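Local coordinates for protein aryl esterase (Mycobacterium smegmatis, PDB 2Q0Q) that hydrolyses aryl esters and transfers acyl groups to alcohols in water, as an oligomeric enzyme of the SGNH hydrolase family, at residues 4-9 with 79-84; 31-36 with 48-53; 140-145 with 159-164; 56-61 with 100-105. One frame throughout, in Å; residues are numbered along the deposited sequence.

Contact 1: 4-9 with 79-84; sequences RILCFG and ATHLPL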
loop_
_atom_site.group_PDB
_atom_site.type_symbol
_atom_site.label_atom_id
_atom_site.label_comp_id
_atom_site.label_asym_id
_atom_site.label_seq_id
_atom_site.Cartn_x
_atom_site.Cartn_y
_atom_site.Cartn_z
ATOM N N ARG G 4 17.843 -18.284 -30.263
ATOM C CA ARG G 4 18.080 -17.135 -29.387
ATOM C C ARG G 4 18.117 -17.563 -27.927
ATOM O O ARG G 4 17.160 -18.160 -27.419
ATOM C CB ARG G 4 17.007 -16.054 -29.591
ATOM C CG ARG G 4 16.924 -15.557 -31.024
ATOM C CD ARG G 4 16.036 -14.341 -31.202
ATOM N NE ARG G 4 16.838 -13.120 -31.230
ATOM C CZ ARG G 4 16.657 -12.034 -30.479
ATOM N NH1 ARG G 4 15.649 -11.911 -29.633
ATOM N NH2 ARG G 4 17.495 -11.023 -30.617
ATOM N N ILE G 5 19.241 -17.247 -27.277
ATOM C CA ILE G 5 19.521 -17.633 -25.893
ATOM C C ILE G 5 19.638 -16.409 -24.981
ATOM O O ILE G 5 20.578 -15.628 -25.110
ATOM C CB ILE G 5 20.875 -18.396 -25.793
ATOM C CG1 ILE G 5 21.031 -19.421 -26.935
ATOM C CG2 ILE G 5 21.008 -19.020 -24.416
ATOM C CD1 ILE G 5 19.992 -20.512 -26.935
ATOM N N LEU G 6 18.693 -16.248 -24.064
ATOM C CA LEU G 6 18.722 -15.150 -23.077
ATOM C C LEU G 6 19.435 -15.598 -21.792
ATOM O O LEU G 6 19.035 -16.582 -21.196
ATOM C CB LEU G 6 17.297 -14.719 -22.706
ATOM C CG LEU G 6 17.125 -13.740 -21.533
ATOM C CD1 LEU G 6 17.758 -12.422 -21.903
ATOM C CD2 LEU G 6 15.666 -13.565 -21.228
ATOM N N CYS G 7 20.459 -14.853 -21.391
ATOM C CA CYS G 7 21.250 -15.132 -20.177
ATOM C C CYS G 7 20.825 -14.107 -19.135
ATOM O O CYS G 7 21.212 -12.945 -19.184
ATOM C CB CYS G 7 22.753 -15.047 -20.447
ATOM S SG CYS G 7 23.298 -16.340 -21.597
ATOM N N PHE G 8 19.993 -14.569 -18.203
ATOM C CA PHE G 8 19.454 -13.741 -17.135
ATOM C C PHE G 8 20.223 -14.013 -15.852
ATOM O O PHE G 8 20.260 -15.149 -15.380
ATOM C CB PHE G 8 17.955 -14.034 -16.942
ATOM C CG PHE G 8 17.228 -12.991 -16.134
ATOM C CD1 PHE G 8 17.030 -11.714 -16.655
ATOM C CD2 PHE G 8 16.735 -13.274 -14.874
ATOM C CE1 PHE G 8 16.362 -10.748 -15.938
ATOM C CE2 PHE G 8 16.056 -12.307 -14.151
ATOM C CZ PHE G 8 15.882 -11.037 -14.681
ATOM N N GLY G 9 20.872 -12.979 -15.331
ATOM C CA GLY G 9 21.748 -13.140 -14.174
ATOM C C GLY G 9 22.127 -11.880 -13.421
ATOM O O GLY G 9 21.470 -10.826 -13.549
ATOM N N ALA G 79 9.327 -10.614 -22.807
ATOM C CA ALA G 79 8.431 -10.124 -23.860
ATOM C C ALA G 79 9.155 -9.184 -24.848
ATOM O O ALA G 79 8.755 -9.060 -26.002
ATOM C CB ALA G 79 7.231 -9.429 -23.246
ATOM N N THR G 80 10.170 -8.497 -24.339
ATOM C CA THR G 80 11.071 -7.633 -25.108
ATOM C C THR G 80 11.869 -8.445 -26.158
ATOM O O THR G 80 12.080 -7.991 -27.284
ATOM C CB THR G 80 12.065 -6.927 -24.137
ATOM O OG1 THR G 80 11.369 -5.990 -23.314
ATOM C CG2 THR G 80 13.220 -6.248 -24.862
ATOM N N HIS G 81 12.330 -9.632 -25.770
ATOM C CA HIS G 81 13.297 -10.369 -26.574
ATOM C C HIS G 81 12.729 -11.551 -27.360
ATOM O O HIS G 81 13.489 -12.210 -28.105
ATOM C CB HIS G 81 14.477 -10.842 -25.701
ATOM C CG HIS G 81 15.285 -9.716 -25.141
ATOM N ND1 HIS G 81 15.946 -8.805 -25.940
ATOM C CD2 HIS G 81 15.552 -9.358 -23.861
ATOM C CE1 HIS G 81 16.571 -7.925 -25.177
ATOM N NE2 HIS G 81 16.342 -8.235 -23.913
ATOM N N LEU G 82 11.425 -11.824 -27.241
ATOM C CA LEU G 82 10.799 -12.801 -28.143
ATOM C C LEU G 82 11.080 -12.422 -29.587
ATOM O O LEU G 82 11.078 -11.245 -29.925
ATOM C CB LEU G 82 9.300 -12.943 -27.951
ATOM C CG LEU G 82 8.775 -13.461 -26.614
ATOM C CD1 LEU G 82 7.296 -13.672 -26.735
ATOM C CD2 LEU G 82 9.430 -14.741 -26.166
ATOM N N PRO G 83 11.325 -13.425 -30.444
ATOM C CA PRO G 83 11.276 -14.867 -30.138
ATOM C C PRO G 83 12.519 -15.371 -29.405
ATOM O O PRO G 83 13.628 -14.888 -29.659
ATOM C CB PRO G 83 11.171 -15.488 -31.521
ATOM C CG PRO G 83 12.018 -14.569 -32.348
ATOM C CD PRO G 83 11.642 -13.194 -31.864
ATOM N N LEU G 84 12.310 -16.307 -28.480
ATOM C CA LEU G 84 13.377 -16.891 -27.671
ATOM C C LEU G 84 13.278 -18.402 -27.717
ATOM O O LEU G 84 12.178 -18.966 -27.782
ATOM C CB LEU G 84 13.286 -16.425 -26.210
ATOM C CG LEU G 84 13.676 -14.973 -25.904
ATOM C CD1 LEU G 84 13.455 -14.687 -24.409
ATOM C CD2 LEU G 84 15.118 -14.666 -26.294
#
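Arg4, near the start of strand 3-9, reaches over the turn at Pro83 and the end of helix 70-81. Arg4 CA and Leu84 CA, 5.0 Å apart, are the nearest CA pair. The arginine chain runs alongside the Pro83 carbonyl, Arg4 CD coming within 2.9 Å of Pro83 O, and then bends at chi3 (98°), which carries the guanidinium back toward the last turn of the helix. There Arg4 NH1 stands 2.7 Å from His81 O, with both Pro83 O and His81 O near the guanidinium plane, at its edge. Arg4 NH2 makes a salt bridge to Glu47 of strand 46-52, so the guanidinium lies between that strand and the helix end. Nearer the backbone, Arg4 CB meets Leu84 CD2 at 4.0 Å. Two residues on, Leu6 also points to this side: Leu6 CD2 packs against Leu84 CD1 at 4.0 Å, while Leu6 CD1 approaches His81 CD2 obliquely at 4.3 Å. His81 NE2 is hydrogen-bonded to Glu51. The peptide bond before Pro83 is cis, within the short connection from helix 70-81 into strand 86-90, the neighbour of 3-9. Helix, short connection and parallel strand are one piece of the alpha/beta layering of the SGNH hydrolase fold.

Contact 2: 31-36 with 48-53; sequences DVRWTG and VIEEGL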
loop_
_atom_site.group_PDB
_atom_site.type_symbol
_atom_site.label_atom_id
_atom_site.label_comp_id
_atom_site.label_asym_id
_atom_site.label_seq_id
_atom_site.Cartn_x
_atom_site.Cartn_y
_atom_site.Cartn_z
ATOM N N ASP G 31 34.554 -10.712 -25.143
ATOM C CA ASP G 31 35.074 -12.034 -25.497
ATOM C C ASP G 31 35.587 -12.811 -24.285
ATOM O O ASP G 31 35.993 -13.970 -24.411
ATOM C CB ASP G 31 36.204 -11.892 -26.531
ATOM C CG ASP G 31 37.028 -10.623 -26.329
ATOM O OD1 ASP G 31 37.988 -10.653 -25.541
ATOM O OD2 ASP G 31 36.697 -9.592 -26.960
ATOM N N VAL G 32 35.572 -12.174 -23.115
ATOM C CA VAL G 32 36.129 -12.768 -21.909
ATOM C C VAL G 32 35.075 -13.185 -20.900
ATOM O O VAL G 32 35.181 -14.246 -20.294
ATOM C CB VAL G 32 37.172 -11.828 -21.256
ATOM C CG1 VAL G 32 37.668 -12.399 -19.935
ATOM C CG2 VAL G 32 38.334 -11.597 -22.231
ATOM N N ARG G 33 34.045 -12.365 -20.714
ATOM C CA ARG G 33 32.924 -12.805 -19.909
ATOM C C ARG G 33 32.296 -14.073 -20.519
ATOM O O ARG G 33 32.400 -14.326 -21.710
ATOM C CB ARG G 33 31.923 -11.659 -19.690
ATOM C CG ARG G 33 31.336 -10.963 -20.924
ATOM C CD ARG G 33 30.634 -9.721 -20.445
ATOM N NE ARG G 33 29.851 -9.077 -21.500
ATOM C CZ ARG G 33 30.189 -7.977 -22.167
ATOM N NH1 ARG G 33 31.338 -7.361 -21.934
ATOM N NH2 ARG G 33 29.364 -7.501 -23.084
ATOM N N TRP G 34 31.696 -14.903 -19.674
ATOM C CA TRP G 34 31.249 -16.225 -20.121
ATOM C C TRP G 34 30.128 -16.168 -21.143
ATOM O O TRP G 34 30.012 -17.060 -21.978
ATOM C CB TRP G 34 30.875 -17.136 -18.931
ATOM C CG TRP G 34 29.645 -16.757 -18.142
ATOM C CD1 TRP G 34 29.599 -16.135 -16.925
ATOM C CD2 TRP G 34 28.293 -17.034 -18.498
ATOM N NE1 TRP G 34 28.299 -15.986 -16.516
ATOM C CE2 TRP G 34 27.473 -16.511 -17.470
ATOM C CE3 TRP G 34 27.685 -17.638 -19.614
ATOM C CZ2 TRP G 34 26.083 -16.606 -17.508
ATOM C CZ3 TRP G 34 26.309 -17.725 -19.651
ATOM C CH2 TRP G 34 25.522 -17.212 -18.608
ATOM N N THR G 35 29.319 -15.103 -21.100
ATOM C CA THR G 35 28.273 -14.915 -22.112
ATOM C C THR G 35 28.889 -14.760 -23.519
ATOM O O THR G 35 28.323 -15.210 -24.522
ATOM C CB THR G 35 27.340 -13.703 -21.780
ATOM O OG1 THR G 35 28.118 -12.511 -21.598
ATOM C CG2 THR G 35 26.579 -13.981 -20.521
ATOM N N GLY G 36 30.046 -14.106 -23.578
ATOM C CA GLY G 36 30.788 -13.956 -24.829
ATOM C C GLY G 36 31.442 -15.244 -25.279
ATOM O O GLY G 36 31.361 -15.583 -26.457
ATOM N N VAL G 48 23.269 -14.905 -28.507
ATOM C CA VAL G 48 23.203 -14.752 -27.054
ATOM C C VAL G 48 22.814 -13.326 -26.656
ATOM O O VAL G 48 23.308 -12.348 -27.206
ATOM C CB VAL G 48 24.548 -15.147 -26.390
ATOM C CG1 VAL G 48 24.565 -14.784 -24.888
ATOM C CG2 VAL G 48 24.787 -16.632 -26.594
ATOM N N ILE G 49 21.904 -13.233 -25.691
ATOM C CA ILE G 49 21.394 -11.960 -25.207
ATOM C C ILE G 49 21.788 -11.801 -23.741
ATOM O O ILE G 49 21.431 -12.641 -22.916
ATOM C CB ILE G 49 19.866 -11.926 -25.361
ATOM C CG1 ILE G 49 19.489 -12.039 -26.846
ATOM C CG2 ILE G 49 19.292 -10.685 -24.719
ATOM C CD1 ILE G 49 18.225 -12.840 -27.083
ATOM N N GLU G 50 22.537 -10.742 -23.439
ATOM C CA GLU G 50 23.123 -10.502 -22.107
ATOM C C GLU G 50 22.227 -9.637 -21.246
ATOM O O GLU G 50 22.102 -8.427 -21.474
ATOM C CB GLU G 50 24.482 -9.821 -22.240
ATOM C CG GLU G 50 25.466 -10.666 -23.034
ATOM C CD GLU G 50 26.784 -9.972 -23.337
ATOM O OE1 GLU G 50 26.810 -8.731 -23.550
ATOM O OE2 GLU G 50 27.796 -10.697 -23.376
ATOM N N GLU G 51 21.575 -10.264 -20.278
ATOM C CA GLU G 51 20.787 -9.543 -19.290
ATOM C C GLU G 51 21.280 -9.888 -17.882
ATOM O O GLU G 51 20.562 -10.480 -17.088
ATOM C CB GLU G 51 19.295 -9.838 -19.462
ATOM C CG GLU G 51 18.692 -9.244 -20.748
ATOM C CD GLU G 51 18.347 -7.780 -20.657
ATOM O OE1 GLU G 51 18.348 -7.194 -19.537
ATOM O OE2 GLU G 51 17.986 -7.211 -21.720
ATOM N N GLY G 52 22.499 -9.451 -17.577
ATOM C CA GLY G 52 23.067 -9.604 -16.257
ATOM C C GLY G 52 23.107 -8.253 -15.567
ATOM O O GLY G 52 23.652 -7.299 -16.129
ATOM N N LEU G 53 22.553 -8.186 -14.348
ATOM C CA LEU G 53 22.565 -6.985 -13.509
ATOM C C LEU G 53 23.245 -7.244 -12.155
ATOM O O LEU G 53 22.744 -8.030 -11.336
ATOM C CB LEU G 53 21.115 -6.507 -13.256
ATOM C CG LEU G 53 20.925 -5.363 -12.248
ATOM C CD1 LEU G 53 21.705 -4.131 -12.682
ATOM C CD2 LEU G 53 19.439 -5.069 -12.096
#
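The first turn of helix 34-42 lies over strand 46-52, Thr35 CA being 6.8 Å from Glu50 CA, with Arg33 at the N-cap position. Glu50 reaches toward the helix with an extended chain beyond CG, and its carboxylate is held by both Arg33 and Thr35. Arg33 grips it side-on with two nitrogens. Arg33 NH2 to Glu50 OE1 is the straighter bond, 2.9 Å with an N-H...O angle of 176°, lying in the guanidinium plane and using the syn side of the carboxylate. Arg33 NE to Glu50 OE2 is longer, 3.2 Å, and meets the oxygen from above the carboxylate plane; the two flat groups are turned 45° apart. Thr35 OG1 gives its proton to the same Glu50 OE2 at 2.6 Å, from the same face as NE. This cluster ties an edge strand of the parallel sheet, as counted within one chain, to the helix that precedes it, in the alpha/beta architecture of SGNH hydrolases. Thr35 OG1 sits between its own backbone N and carbonyl carbon (chi1 55°), which turns the hydroxyl to the strand. Beside it, Val48 CG1 rests 3.8 Å from Thr35 O. Arg33 NH1 is bonded to Phe28 O and to a glycerol, probably from the crystallisation liquor.

Contact 3: 140-145 with 159-164; sequences PPLAPM and QKTTEL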
loop_
_atom_site.group_PDB
_atom_site.type_symbol
_atom_site.label_atom_id
_atom_site.label_comp_id
_atom_site.label_asym_id
_atom_site.label_seq_id
_atom_site.Cartn_x
_atom_site.Cartn_y
_atom_site.Cartn_z
ATOM N N PRO G 140 28.349 -21.134 -8.464
ATOM C CA PRO G 140 29.305 -21.830 -7.613
ATOM C C PRO G 140 29.318 -21.264 -6.196
ATOM O O PRO G 140 28.990 -20.081 -5.989
ATOM C CB PRO G 140 30.644 -21.578 -8.307
ATOM C CG PRO G 140 30.464 -20.409 -9.087
ATOM C CD PRO G 140 29.026 -20.260 -9.428
ATOM N N PRO G 141 29.712 -22.092 -5.211
ATOM C CA PRO G 141 29.759 -21.596 -3.844
ATOM C C PRO G 141 30.705 -20.389 -3.736
ATOM O O PRO G 141 31.727 -20.326 -4.445
ATOM C CB PRO G 141 30.270 -22.803 -3.055
ATOM C CG PRO G 141 29.884 -23.992 -3.898
ATOM C CD PRO G 141 30.113 -23.506 -5.295
ATOM N N LEU G 142 30.350 -19.441 -2.875
ATOM C CA LEU G 142 31.238 -18.353 -2.531
ATOM C C LEU G 142 32.498 -18.885 -1.834
ATOM O O LEU G 142 32.561 -20.041 -1.391
ATOM C CB LEU G 142 30.536 -17.342 -1.614
ATOM C CG LEU G 142 29.365 -16.568 -2.214
ATOM C CD1 LEU G 142 28.488 -15.926 -1.152
ATOM C CD2 LEU G 142 29.854 -15.512 -3.213
ATOM N N ALA G 143 33.498 -18.015 -1.747
ATOM C CA ALA G 143 34.755 -18.320 -1.066
ATOM C C ALA G 143 35.047 -17.237 -0.027
ATOM O O ALA G 143 34.316 -16.241 0.045
ATOM C CB ALA G 143 35.872 -18.386 -2.107
ATOM N N PRO G 144 36.069 -17.443 0.823
ATOM C CA PRO G 144 36.496 -16.386 1.740
ATOM C C PRO G 144 36.784 -15.045 1.048
ATOM O O PRO G 144 37.297 -15.006 -0.079
ATOM C CB PRO G 144 37.744 -16.974 2.405
ATOM C CG PRO G 144 37.480 -18.463 2.383
ATOM C CD PRO G 144 36.812 -18.693 1.050
HETATM N N MSE G 145 36.452 -13.968 1.752
HETATM C CA MSE G 145 36.460 -12.633 1.188
HETATM C C MSE G 145 37.411 -11.800 2.004
HETATM O O MSE G 145 37.241 -11.692 3.218
HETATM C CB MSE G 145 35.051 -12.039 1.216
HETATM C CG MSE G 145 34.052 -12.923 0.539
HETATM SE SE MSE G 145 32.226 -12.542 1.029
HETATM C CE MSE G 145 31.453 -13.970 0.122
ATOM N N GLN G 159 27.977 -20.735 3.279
ATOM C CA GLN G 159 27.269 -21.931 3.672
ATOM C C GLN G 159 25.971 -22.088 2.902
ATOM O O GLN G 159 25.601 -23.190 2.537
ATOM C CB GLN G 159 26.999 -21.964 5.176
ATOM C CG GLN G 159 26.420 -23.287 5.664
ATOM C CD GLN G 159 27.266 -24.495 5.291
ATOM O OE1 GLN G 159 28.491 -24.492 5.466
ATOM N NE2 GLN G 159 26.611 -25.553 4.783
ATOM N N LYS G 160 25.286 -20.987 2.641
ATOM C CA LYS G 160 24.042 -21.057 1.868
ATOM C C LYS G 160 24.300 -21.452 0.408
ATOM O O LYS G 160 23.595 -22.289 -0.142
ATOM C CB LYS G 160 23.279 -19.732 1.967
ATOM C CG LYS G 160 22.777 -19.452 3.357
ATOM C CD LYS G 160 22.176 -18.072 3.472
ATOM C CE LYS G 160 21.687 -17.754 4.900
ATOM N NZ LYS G 160 21.115 -16.410 5.078
ATOM N N THR G 161 25.324 -20.871 -0.214
ATOM C CA THR G 161 25.598 -21.142 -1.638
ATOM C C THR G 161 26.019 -22.581 -1.880
ATOM O O THR G 161 25.792 -23.103 -2.965
ATOM C CB THR G 161 26.658 -20.204 -2.235
ATOM O OG1 THR G 161 27.873 -20.263 -1.478
ATOM C CG2 THR G 161 26.145 -18.769 -2.257
ATOM N N THR G 162 26.612 -23.216 -0.878
ATOM C CA THR G 162 26.975 -24.646 -1.011
ATOM C C THR G 162 25.730 -25.544 -1.142
ATOM O O THR G 162 25.831 -26.682 -1.567
ATOM C CB THR G 162 27.799 -25.168 0.179
ATOM O OG1 THR G 162 26.967 -25.278 1.343
ATOM C CG2 THR G 162 29.019 -24.285 0.463
ATOM N N GLU G 163 24.565 -25.041 -0.733
ATOM C CA GLU G 163 23.294 -25.792 -0.785
ATOM C C GLU G 163 22.451 -25.554 -2.040
ATOM O O GLU G 163 21.446 -26.241 -2.239
ATOM C CB GLU G 163 22.438 -25.469 0.437
ATOM C CG GLU G 163 23.141 -25.756 1.770
ATOM C CD GLU G 163 23.659 -27.176 1.846
ATOM O OE1 GLU G 163 24.865 -27.367 2.155
ATOM O OE2 GLU G 163 22.855 -28.103 1.596
ATOM N N LEU G 164 22.844 -24.598 -2.873
ATOM C CA LEU G 164 21.976 -24.190 -3.989
ATOM C C LEU G 164 21.920 -25.238 -5.090
ATOM O O LEU G 164 20.884 -25.444 -5.706
ATOM C CB LEU G 164 22.406 -22.844 -4.548
ATOM C CG LEU G 164 22.202 -21.684 -3.569
ATOM C CD1 LEU G 164 22.747 -20.390 -4.131
ATOM C CD2 LEU G 164 20.746 -21.541 -3.211
#
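Pro141 and Leu142 meet Thr161 where the loop after strand 133-138 of the SGNH hydrolase fold passes the end of helix 157-161; Pro141 CA and Thr161 CA, 4.7 Å apart, are the nearest CA pair. The polar part is one hydrogen bond from the loop backbone to a side chain: Leu142 N donates to Thr161 OG1 at 3.0 Å, with an N-H...O angle of 158°. The same hydroxyl is also bonded to Glu158 O one turn back in its helix, so it bridges helix and loop. On the loop side, Pro141 O is hydrogen-bonded to Thr188 OG1. Thr161 holds OG1 between its backbone N and carbonyl carbon (chi1 56°), and this places CG2 beside the leucine. In the apolar part, the Leu142 and Thr161 side chains cross at about a right angle, with Leu142 CD1 resting 3.8 Å from Thr161 CG2. Pro141 CB touches Thr162 CG2 at 4.0 Å. A type I beta turn from Thr161 to Leu164 leads from helix 157-161 into helix 164-175. The Leu142 side chain comes close to, but does not contact, a probable Ser11-His195-Asp192 triad. Pro141 CA abuts Thr161 OG1 at 3.3 Å.

Contact 4: 56-61 with 100-105; sequences RTTNID and FRRTPL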
loop_
_atom_site.group_PDB
_atom_site.type_symbol
_atom_site.label_atom_id
_atom_site.label_comp_id
_atom_site.label_asym_id
_atom_site.label_seq_id
_atom_site.Cartn_x
_atom_site.Cartn_y
_atom_site.Cartn_z
ATOM N N ARG G 56 21.681 -8.294 -8.464
ATOM C CA ARG G 56 20.334 -8.808 -8.658
ATOM C C ARG G 56 20.073 -10.043 -7.793
ATOM O O ARG G 56 20.926 -10.945 -7.667
ATOM C CB ARG G 56 20.118 -9.195 -10.127
ATOM C CG ARG G 56 18.753 -9.811 -10.410
ATOM C CD ARG G 56 18.554 -9.973 -11.885
ATOM N NE ARG G 56 18.096 -8.742 -12.513
ATOM C CZ ARG G 56 18.228 -8.475 -13.805
ATOM N NH1 ARG G 56 18.889 -9.296 -14.610
ATOM N NH2 ARG G 56 17.724 -7.342 -14.274
ATOM N N THR G 57 18.888 -10.070 -7.214
ATOM C CA THR G 57 18.385 -11.239 -6.494
ATOM C C THR G 57 17.324 -11.972 -7.325
ATOM O O THR G 57 16.874 -11.476 -8.373
ATOM C CB THR G 57 17.694 -10.823 -5.196
ATOM O OG1 THR G 57 16.470 -10.176 -5.534
ATOM C CG2 THR G 57 18.553 -9.859 -4.390
ATOM N N THR G 58 16.900 -13.132 -6.831
ATOM C CA THR G 58 15.864 -13.906 -7.527
ATOM C C THR G 58 14.576 -13.091 -7.581
ATOM O O THR G 58 14.100 -12.754 -8.672
ATOM C CB THR G 58 15.582 -15.286 -6.870
ATOM O OG1 THR G 58 15.238 -15.107 -5.485
ATOM C CG2 THR G 58 16.784 -16.211 -7.031
ATOM N N ASN G 59 14.041 -12.761 -6.412
ATOM C CA ASN G 59 12.738 -12.093 -6.309
ATOM C C ASN G 59 12.541 -11.301 -5.021
ATOM O O ASN G 59 11.401 -11.172 -4.526
ATOM C CB ASN G 59 11.618 -13.129 -6.454
ATOM C CG ASN G 59 11.360 -13.917 -5.169
ATOM O OD1 ASN G 59 12.280 -14.180 -4.386
ATOM N ND2 ASN G 59 10.091 -14.315 -4.967
ATOM N N ILE G 60 13.619 -10.744 -4.485
ATOM C CA ILE G 60 13.503 -9.986 -3.259
ATOM C C ILE G 60 14.068 -8.588 -3.468
ATOM O O ILE G 60 15.165 -8.418 -4.001
ATOM C CB ILE G 60 14.130 -10.751 -2.035
ATOM C CG1 ILE G 60 14.039 -9.912 -0.760
ATOM C CG2 ILE G 60 15.566 -11.158 -2.296
ATOM C CD1 ILE G 60 14.119 -10.729 0.498
ATOM N N ASP G 61 13.293 -7.589 -3.063
ATOM C CA ASP G 61 13.731 -6.205 -3.104
ATOM C C ASP G 61 14.962 -5.984 -2.228
ATOM O O ASP G 61 14.983 -6.383 -1.057
ATOM C CB ASP G 61 12.608 -5.286 -2.610
ATOM C CG ASP G 61 11.409 -5.249 -3.568
ATOM O OD1 ASP G 61 11.562 -5.615 -4.757
ATOM O OD2 ASP G 61 10.315 -4.863 -3.125
ATOM N N PHE G 100 19.257 -10.267 3.888
ATOM C CA PHE G 100 18.026 -10.860 3.359
ATOM C C PHE G 100 17.448 -11.946 4.273
ATOM O O PHE G 100 16.273 -12.286 4.127
ATOM C CB PHE G 100 18.226 -11.425 1.955
ATOM C CG PHE G 100 18.430 -10.365 0.895
ATOM C CD1 PHE G 100 19.551 -10.394 0.093
ATOM C CD2 PHE G 100 17.485 -9.362 0.691
ATOM C CE1 PHE G 100 19.758 -9.456 -0.893
ATOM C CE2 PHE G 100 17.695 -8.414 -0.277
ATOM C CZ PHE G 100 18.859 -8.459 -1.063
ATOM N N ARG G 101 18.261 -12.466 5.200
ATOM C CA ARG G 101 17.818 -13.511 6.119
ATOM C C ARG G 101 17.096 -14.660 5.406
ATOM O O ARG G 101 16.064 -15.157 5.872
ATOM C CB ARG G 101 16.965 -12.911 7.239
ATOM C CG ARG G 101 17.770 -11.981 8.156
ATOM C CD ARG G 101 16.905 -10.936 8.765
ATOM N NE ARG G 101 17.540 -10.221 9.879
ATOM C CZ ARG G 101 18.177 -9.044 9.794
ATOM N NH1 ARG G 101 18.326 -8.400 8.621
ATOM N NH2 ARG G 101 18.672 -8.501 10.907
ATOM N N ARG G 102 17.641 -15.069 4.267
ATOM C CA ARG G 102 17.056 -16.166 3.489
ATOM C C ARG G 102 17.770 -17.499 3.672
ATOM O O ARG G 102 18.988 -17.551 3.811
ATOM C CB ARG G 102 17.027 -15.832 1.998
ATOM C CG ARG G 102 15.856 -14.960 1.596
ATOM C CD ARG G 102 15.678 -14.882 0.082
ATOM N NE ARG G 102 14.314 -14.440 -0.229
ATOM C CZ ARG G 102 13.749 -14.444 -1.437
ATOM N NH1 ARG G 102 14.415 -14.825 -2.517
ATOM N NH2 ARG G 102 12.489 -14.041 -1.551
ATOM N N THR G 103 16.977 -18.560 3.679
ATOM C CA THR G 103 17.467 -19.937 3.659
ATOM C C THR G 103 17.608 -20.373 2.198
ATOM O O THR G 103 17.072 -19.727 1.304
ATOM C CB THR G 103 16.460 -20.880 4.349
ATOM O OG1 THR G 103 15.247 -20.929 3.586
ATOM C CG2 THR G 103 16.149 -20.396 5.781
ATOM N N PRO G 104 18.350 -21.476 1.943
ATOM C CA PRO G 104 18.396 -22.021 0.576
ATOM C C PRO G 104 17.010 -22.321 -0.002
ATOM O O PRO G 104 16.789 -22.120 -1.193
ATOM C CB PRO G 104 19.215 -23.309 0.732
ATOM C CG PRO G 104 20.072 -23.035 1.913
ATOM C CD PRO G 104 19.239 -22.216 2.853
ATOM N N LEU G 105 16.086 -22.770 0.844
ATOM C CA LEU G 105 14.702 -22.997 0.414
ATOM C C LEU G 105 14.043 -21.695 -0.067
ATOM O O LEU G 105 13.389 -21.671 -1.123
ATOM C CB LEU G 105 13.842 -23.569 1.528
ATOM C CG LEU G 105 12.341 -23.581 1.205
ATOM C CD1 LEU G 105 12.048 -24.435 -0.030
ATOM C CD2 LEU G 105 11.549 -24.057 2.411
#
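Arg102 grips the side-chain oxygen of Asn59 end-on: Arg102 NH2 to Asn59 OD1 is 2.8 Å and Arg102 NH1 to Asn59 OD1 is 2.9 Å. The NH1 bond runs nearly along the C=O axis, the NH2 one is tilted from the amide plane, and both lie in the guanidinium plane, which is turned 48° against the amide. Ile60 covers one face of the guanidinium, Ile60 CB sitting 3.7 Å above the centre of the Arg102 group. Ile60 CG2 also makes a CH-pi contact over the face of the Phe100 ring, 4.2 Å from the centroid, and Ile60 CD1 meets Phe100 CD2 at 3.6 Å. Ile60 CG1 is anti to its backbone N (chi1 178°), which sends the longer branch along Phe100. Thr57 CG2 abuts Phe100 CZ obliquely at 3.6 Å, and Asp61 O lies at the ring edge. One shell out, Thr57 OG1 donates to Ile60 O at 2.7 Å, while Asp95 OD2 is hydrogen-bonded to Thr58 OG1 and salt-bridged to Arg102 NH1, helping to set the guanidinium. The contact joins the loop between strand 46-52 and helix 70-81 to the lead-in of helix 104-119, whose Val113 touches Asn59, with Tyr168 of helix 164-175 against Thr58.

Contacts 1 and 2 share the parallel sheet: strands 3-9 and 46-52 are neighbours, joined by probable hydrogen bonds Ile5 O to Ile49 N and Cys7 N to Ile49 O, and both contacts touch a second subunit. Contacts 3 and 4 lie among loops and helix ends, about 14 Å apart between centres, where Lys160 NZ is hydrogen-bonded to Arg102 O and Glu163 packs on Pro104. Contact 4 reaches contact 1 through Arg56 to Gly9 O. Contacts 1 to 3 are largely buried; contact 4 is only partly so. Their chemistry differs: arginine over a turn with leucine packing, a carboxylate held by an arginine and a threonine, a lone backbone-to-threonine bond, and an arginine-amide grip beside an aromatic ring.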